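Local coordinates for glutathione S-transferase omega-like 2 (Saccharomyces cerevisiae, PDB 5LKB), which acts as a glutathione-dependent thiol transferase that also reduces dehydroascorbate and dimethylarsinic acid and reacts with glutathionyl-(hydro)quinones, at residues Asn221-Ala229 and Phe297-Cys307. Numbering follows the deposited sequence.
Sequences NGVYKTGFA and FDPVYVQHFKC
Phe305 lays its ring against the backbone of helix 222-227 and turns one edge to two aromatic faces. Its CE2 stands over the face of Tyr224, 3.5 Å from Tyr224 CD1, with the planes at 65° in an offset edge-to-face pair. CZ lies over the face of Phe228 in a second edge-to-face pair, ring centroids 5.2 Å apart. With CG anti to its own carbonyl carbon (chi1 -77°), Phe305 swings its ring onto Gly227, and Gly227 CA is 3.6 Å from Phe305 CD1; a side chain at this glycine would run into the ring. Cut back to alanine, Phe305 would probably leave the Tyr224 and Phe228 faces without the edge they share and open a gap over Gly227. Beside it, Val223 sets CG2 over the centre of the Tyr301 ring, a CH-pi contact 12° off its normal, while Val223 CG1 reaches Phe297 CE2 at 3.9 Å and Thr226 CG2 packs on Cys307 SG at 3.7 Å. No direct hydrogen bond joins the segments, but a water donates to Gly227 O and His304 O and accepts from Lys306 NZ. The Tyr224 and Tyr301 hydroxyls both hydrogen-bond Tyr346 OH, and Tyr224 pairs by cation-pi with the glutathione-binding Arg15. The aromatic cluster Tyr224-Phe228-Phe305 joins the short helix 222-227 to the turn that ends helix 285-304, within the helical C-terminal domain of the GST fold, beside the nucleophile Cys46.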
ATOM      1  N   ASN A 221      15.593 -10.633   3.591  1.00 15.15           N
ATOM      2  CA  ASN A 221      16.013  -9.467   4.341  1.00 13.95           C
ATOM      3  C   ASN A 221      15.830  -8.174   3.544  1.00 13.87           C
ATOM      4  O   ASN A 221      15.780  -7.108   4.151  1.00 14.99           O
ATOM      5  CB  ASN A 221      17.489  -9.601   4.796  1.00 17.54           C
ATOM      6  CG  ASN A 221      17.788  -8.740   5.971  1.00 16.09           C
ATOM      7  OD1 ASN A 221      17.021  -8.608   6.943  1.00 16.67           O
ATOM      8  ND2 ASN A 221      18.965  -8.117   5.939  1.00 17.07           N
ATOM      9  N   GLY A 222      15.709  -8.277   2.216  1.00 14.85           N
ATOM     10  CA  GLY A 222      15.547  -7.066   1.419  1.00 16.06           C
ATOM     11  C   GLY A 222      14.300  -6.282   1.796  1.00 15.56           C
ATOM     12  O   GLY A 222      14.343  -5.062   1.899  1.00 15.68           O
ATOM     13  N   VAL A 223      13.193  -6.997   2.057  1.00 15.35           N
ATOM     14  CA  VAL A 223      11.977  -6.257   2.450  1.00 13.23           C
ATOM     15  C   VAL A 223      12.149  -5.549   3.775  1.00 13.64           C
ATOM     16  O   VAL A 223      11.602  -4.470   3.974  1.00 13.51           O
ATOM     17  CB  VAL A 223      10.723  -7.130   2.460  1.00 14.27           C
ATOM     18  CG1 VAL A 223      10.463  -7.713   1.077  1.00 14.30           C
ATOM     19  CG2 VAL A 223      10.791  -8.276   3.515  1.00 14.10           C
ATOM     20  N   TYR A 224      12.970  -6.090   4.713  1.00 16.29           N
ATOM     21  CA  TYR A 224      13.194  -5.466   6.007  1.00 13.57           C
ATOM     22  C   TYR A 224      14.151  -4.277   5.911  1.00 12.69           C
ATOM     23  O   TYR A 224      13.909  -3.243   6.527  1.00 15.67           O
ATOM     24  CB  TYR A 224      13.782  -6.479   6.981  1.00 14.18           C
ATOM     25  CG  TYR A 224      12.759  -7.449   7.530  1.00 14.18           C
ATOM     26  CD1 TYR A 224      11.989  -7.113   8.605  1.00 13.82           C
ATOM     27  CD2 TYR A 224      12.639  -8.706   7.020  1.00 17.52           C
ATOM     28  CE1 TYR A 224      11.060  -7.991   9.155  1.00 16.74           C
ATOM     29  CE2 TYR A 224      11.672  -9.612   7.530  1.00 15.90           C
ATOM     30  CZ  TYR A 224      10.927  -9.255   8.647  1.00 16.10           C
ATOM     31  OH  TYR A 224       9.990 -10.133   9.232  1.00 17.95           O
ATOM     32  N   LYS A 225      15.224  -4.419   5.111  1.00 14.95           N
ATOM     33  CA  LYS A 225      16.091  -3.256   4.853  1.00 15.49           C
ATOM     34  C   LYS A 225      15.315  -2.108   4.193  1.00 15.34           C
ATOM     35  O   LYS A 225      15.601  -0.930   4.457  1.00 16.29           O
ATOM     36  CB  LYS A 225      17.291  -3.707   4.017  1.00 17.78           C
ATOM     37  CG  LYS A 225      18.240  -4.683   4.756  1.00 17.76           C
ATOM     38  CD  LYS A 225      19.483  -5.016   3.942  1.00 16.53           C
ATOM     39  CE  LYS A 225      19.138  -5.874   2.782  1.00 17.85           C
ATOM     40  NZ  LYS A 225      20.350  -6.330   2.036  1.00 20.91           N
ATOM     41  N   THR A 226      14.305  -2.455   3.373  1.00 13.81           N
ATOM     42  CA  THR A 226      13.427  -1.449   2.769  1.00 16.12           C
ATOM     43  C   THR A 226      12.495  -0.839   3.811  1.00 15.65           C
ATOM     44  O   THR A 226      12.440   0.379   3.943  1.00 14.78           O
ATOM     45  CB  THR A 226      12.632  -2.086   1.631  1.00 15.20           C
ATOM     46  OG1 THR A 226      13.494  -2.616   0.635  1.00 15.88           O
ATOM     47  CG2 THR A 226      11.713  -1.070   0.995  1.00 15.86           C
ATOM     48  N   GLY A 227      11.739  -1.664   4.540  1.00 14.66           N
ATOM     49  CA  GLY A 227      10.687  -1.120   5.378  1.00 15.30           C
ATOM     50  C   GLY A 227      11.177  -0.487   6.651  1.00 15.86           C
ATOM     51  O   GLY A 227      10.509   0.398   7.194  1.00 17.85           O
ATOM     52  N   PHE A 228      12.312  -0.975   7.172  1.00 14.93           N
ATOM     53  CA  PHE A 228      12.907  -0.416   8.368  1.00 17.54           C
ATOM     54  C   PHE A 228      13.873   0.729   8.052  1.00 16.92           C
ATOM     55  O   PHE A 228      14.381   1.358   8.981  1.00 19.86           O
ATOM     56  CB  PHE A 228      13.650  -1.500   9.147  1.00 17.34           C
ATOM     57  CG  PHE A 228      12.794  -2.516   9.889  1.00 18.17           C
ATOM     58  CD1 PHE A 228      11.470  -2.280  10.242  1.00 19.90           C
ATOM     59  CD2 PHE A 228      13.399  -3.724  10.314  1.00 17.26           C
ATOM     60  CE1 PHE A 228      10.760  -3.191  10.995  1.00 18.35           C
ATOM     61  CE2 PHE A 228      12.668  -4.644  11.034  1.00 20.77           C
ATOM     62  CZ  PHE A 228      11.368  -4.376  11.379  1.00 17.81           C
ATOM     63  N   ALA A 229      14.146   1.019   6.780  1.00 15.91           N
ATOM     64  CA  ALA A 229      14.963   2.209   6.498  1.00 15.15           C
ATOM     65  C   ALA A 229      14.321   3.444   7.091  1.00 18.51           C
ATOM     66  O   ALA A 229      13.089   3.634   7.037  1.00 18.29           O
ATOM     67  CB  ALA A 229      15.211   2.323   5.027  1.00 16.94           C
ATOM     68  N   PHE A 297       4.013 -10.896   1.274  1.00 11.40           N
ATOM     69  CA  PHE A 297       4.351  -9.709   0.477  1.00 14.43           C
ATOM     70  C   PHE A 297       3.126  -8.857   0.209  1.00 12.54           C
ATOM     71  O   PHE A 297       3.124  -7.644   0.530  1.00 13.38           O
ATOM     72  CB  PHE A 297       5.039 -10.130  -0.830  1.00 13.27           C
ATOM     73  CG  PHE A 297       5.809  -9.028  -1.503  1.00 12.52           C
ATOM     74  CD1 PHE A 297       5.189  -8.175  -2.402  1.00 14.51           C
ATOM     75  CD2 PHE A 297       7.148  -8.879  -1.268  1.00 14.78           C
ATOM     76  CE1 PHE A 297       5.905  -7.156  -2.995  1.00 13.32           C
ATOM     77  CE2 PHE A 297       7.861  -7.832  -1.879  1.00 15.72           C
ATOM     78  CZ  PHE A 297       7.268  -6.996  -2.736  1.00 13.47           C
ATOM     79  N   ASP A 298       2.057  -9.465  -0.339  1.00 11.93           N
ATOM     80  CA  ASP A 298       0.861  -8.667  -0.597  1.00 12.05           C
ATOM     81  C   ASP A 298       0.118  -8.313   0.678  1.00 13.45           C
ATOM     82  O   ASP A 298      -0.367  -7.171   0.784  1.00 13.47           O
ATOM     83  CB  ASP A 298      -0.056  -9.340  -1.631  1.00 11.23           C
ATOM     84  CG  ASP A 298       0.566  -9.421  -3.009  1.00 11.59           C
ATOM     85  OD1 ASP A 298       1.666  -8.860  -3.198  1.00 15.10           O
ATOM     86  OD2 ASP A 298      -0.061  -9.995  -3.932  1.00 14.51           O
ATOM     87  N   PRO A 299      -0.026  -9.204   1.654  1.00 13.24           N
ATOM     88  CA  PRO A 299      -0.752  -8.833   2.883  1.00 13.67           C
ATOM     89  C   PRO A 299      -0.107  -7.745   3.720  1.00 14.44           C
ATOM     90  O   PRO A 299      -0.826  -7.038   4.444  1.00 14.63           O
ATOM     91  CB  PRO A 299      -0.829 -10.175   3.643  1.00 13.89           C
ATOM     92  CG  PRO A 299      -0.847 -11.184   2.595  1.00 13.46           C
ATOM     93  CD  PRO A 299       0.123 -10.667   1.546  1.00 12.19           C
ATOM     94  N   VAL A 300       1.235  -7.656   3.735  1.00 14.39           N
ATOM     95  CA  VAL A 300       1.978  -6.720   4.591  1.00 14.42           C
ATOM     96  C   VAL A 300       3.039  -5.918   3.844  1.00 13.76           C
ATOM     97  O   VAL A 300       3.113  -4.694   3.977  1.00 14.51           O
ATOM     98  CB  VAL A 300       2.643  -7.471   5.773  1.00 17.19           C
ATOM     99  CG1 VAL A 300       3.659  -6.545   6.458  1.00 18.68           C
ATOM    100  CG2 VAL A 300       1.537  -7.934   6.706  1.00 19.53           C
ATOM    101  N   TYR A 301       3.960  -6.559   3.145  1.00 13.26           N
ATOM    102  CA  TYR A 301       5.164  -5.842   2.754  1.00 12.84           C
ATOM    103  C   TYR A 301       4.871  -4.684   1.772  1.00 13.38           C
ATOM    104  O   TYR A 301       5.559  -3.665   1.799  1.00 13.90           O
ATOM    105  CB  TYR A 301       6.209  -6.768   2.186  1.00 14.20           C
ATOM    106  CG  TYR A 301       6.710  -7.803   3.191  1.00 13.11           C
ATOM    107  CD1 TYR A 301       6.841  -7.522   4.559  1.00 12.65           C
ATOM    108  CD2 TYR A 301       7.060  -9.052   2.749  1.00 12.06           C
ATOM    109  CE1 TYR A 301       7.347  -8.493   5.457  1.00 13.68           C
ATOM    110  CE2 TYR A 301       7.573 -10.003   3.615  1.00 13.59           C
ATOM    111  CZ  TYR A 301       7.698  -9.704   4.951  1.00 15.94           C
ATOM    112  OH  TYR A 301       8.184 -10.631   5.861  1.00 15.67           O
ATOM    113  N   VAL A 302       3.881  -4.843   0.897  1.00 11.95           N
ATOM    114  CA  VAL A 302       3.501  -3.783  -0.042  1.00 12.80           C
ATOM    115  C   VAL A 302       3.124  -2.484   0.697  1.00 12.83           C
ATOM    116  O   VAL A 302       3.761  -1.437   0.495  1.00 13.63           O
ATOM    117  CB  VAL A 302       2.376  -4.254  -0.967  1.00 11.35           C
ATOM    118  CG1 VAL A 302       1.806  -3.081  -1.787  1.00 13.50           C
ATOM    119  CG2 VAL A 302       2.889  -5.276  -1.937  1.00 12.58           C
ATOM    120  N   GLN A 303       2.133  -2.526   1.572  1.00 13.57           N
ATOM    121  CA  GLN A 303       1.692  -1.320   2.264  1.00 12.29           C
ATOM    122  C   GLN A 303       2.621  -0.902   3.375  1.00 12.72           C
ATOM    123  O   GLN A 303       2.906   0.295   3.555  1.00 13.62           O
ATOM    124  CB  GLN A 303       0.284  -1.508   2.811  1.00 13.53           C
ATOM    125  CG  GLN A 303      -0.416  -0.309   3.365  1.00 13.99           C
ATOM    126  CD  GLN A 303       0.046   0.145   4.720  1.00 14.34           C
ATOM    127  OE1 GLN A 303       0.415  -0.656   5.574  1.00 13.56           O
ATOM    128  NE2 GLN A 303       0.032   1.451   4.936  1.00 14.28           N
ATOM    129  N   HIS A 304       3.021  -1.853   4.190  1.00 13.35           N
ATOM    130  CA  HIS A 304       3.621  -1.575   5.463  1.00 14.01           C
ATOM    131  C   HIS A 304       5.106  -1.317   5.313  1.00 12.87           C
ATOM    132  O   HIS A 304       5.661  -0.412   5.997  1.00 14.00           O
ATOM    133  CB  HIS A 304       3.411  -2.764   6.393  1.00 13.24           C
ATOM    134  CG  HIS A 304       3.976  -2.579   7.764  1.00 11.72           C
ATOM    135  ND1 HIS A 304       3.415  -1.748   8.724  1.00 14.53           N
ATOM    136  CD2 HIS A 304       5.038  -3.193   8.348  1.00 16.76           C
ATOM    137  CE1 HIS A 304       4.160  -1.829   9.825  1.00 14.56           C
ATOM    138  NE2 HIS A 304       5.154  -2.679   9.607  1.00 14.53           N
ATOM    139  N   PHE A 305       5.793  -2.104   4.501  1.00 12.92           N
ATOM    140  CA  PHE A 305       7.207  -1.878   4.217  1.00 12.58           C
ATOM    141  C   PHE A 305       7.425  -1.096   2.914  1.00 13.89           C
ATOM    142  O   PHE A 305       8.560  -0.892   2.481  1.00 15.42           O
ATOM    143  CB  PHE A 305       7.997  -3.205   4.161  1.00 13.96           C
ATOM    144  CG  PHE A 305       8.318  -3.823   5.522  1.00 13.50           C
ATOM    145  CD1 PHE A 305       8.086  -3.148   6.746  1.00 12.61           C
ATOM    146  CD2 PHE A 305       8.939  -5.073   5.595  1.00 13.47           C
ATOM    147  CE1 PHE A 305       8.449  -3.684   8.011  1.00 15.00           C
ATOM    148  CE2 PHE A 305       9.335  -5.592   6.823  1.00 14.00           C
ATOM    149  CZ  PHE A 305       9.056  -4.914   8.048  1.00 15.92           C
ATOM    150  N   LYS A 306       6.364  -0.590   2.298  1.00 12.17           N
ATOM    151  CA  LYS A 306       6.458   0.281   1.136  1.00 12.60           C
ATOM    152  C   LYS A 306       7.136  -0.384  -0.037  1.00 12.99           C
ATOM    153  O   LYS A 306       7.703   0.283  -0.925  1.00 14.43           O
ATOM    154  CB  LYS A 306       7.065   1.665   1.467  1.00 14.26           C
ATOM    155  CG  LYS A 306       6.430   2.350   2.662  1.00 14.76           C
ATOM    156  CD  LYS A 306       7.153   3.677   2.955  1.00 15.81           C
ATOM    157  CE  LYS A 306       6.437   4.413   4.111  1.00 19.89           C
ATOM    158  NZ  LYS A 306       6.215   3.721   5.472  1.00 19.64           N
ATOM    159  N   CYS A 307       6.966  -1.719  -0.149  1.00 13.44           N
ATOM    160  CA  CYS A 307       7.547  -2.474  -1.233  1.00 13.13           C
ATOM    161  C   CYS A 307       6.489  -2.581  -2.308  1.00 11.66           C
ATOM    162  O   CYS A 307       5.857  -3.605  -2.524  1.00 14.53           O
ATOM    163  CB  CYS A 307       7.879  -3.846  -0.701  1.00 12.23           C
ATOM    164  SG  CYS A 307       9.405  -3.879   0.345  1.00 15.91           S
TER
HETATM  165  O   HOH W   1       8.048   1.167   5.902  1.00 18.03           O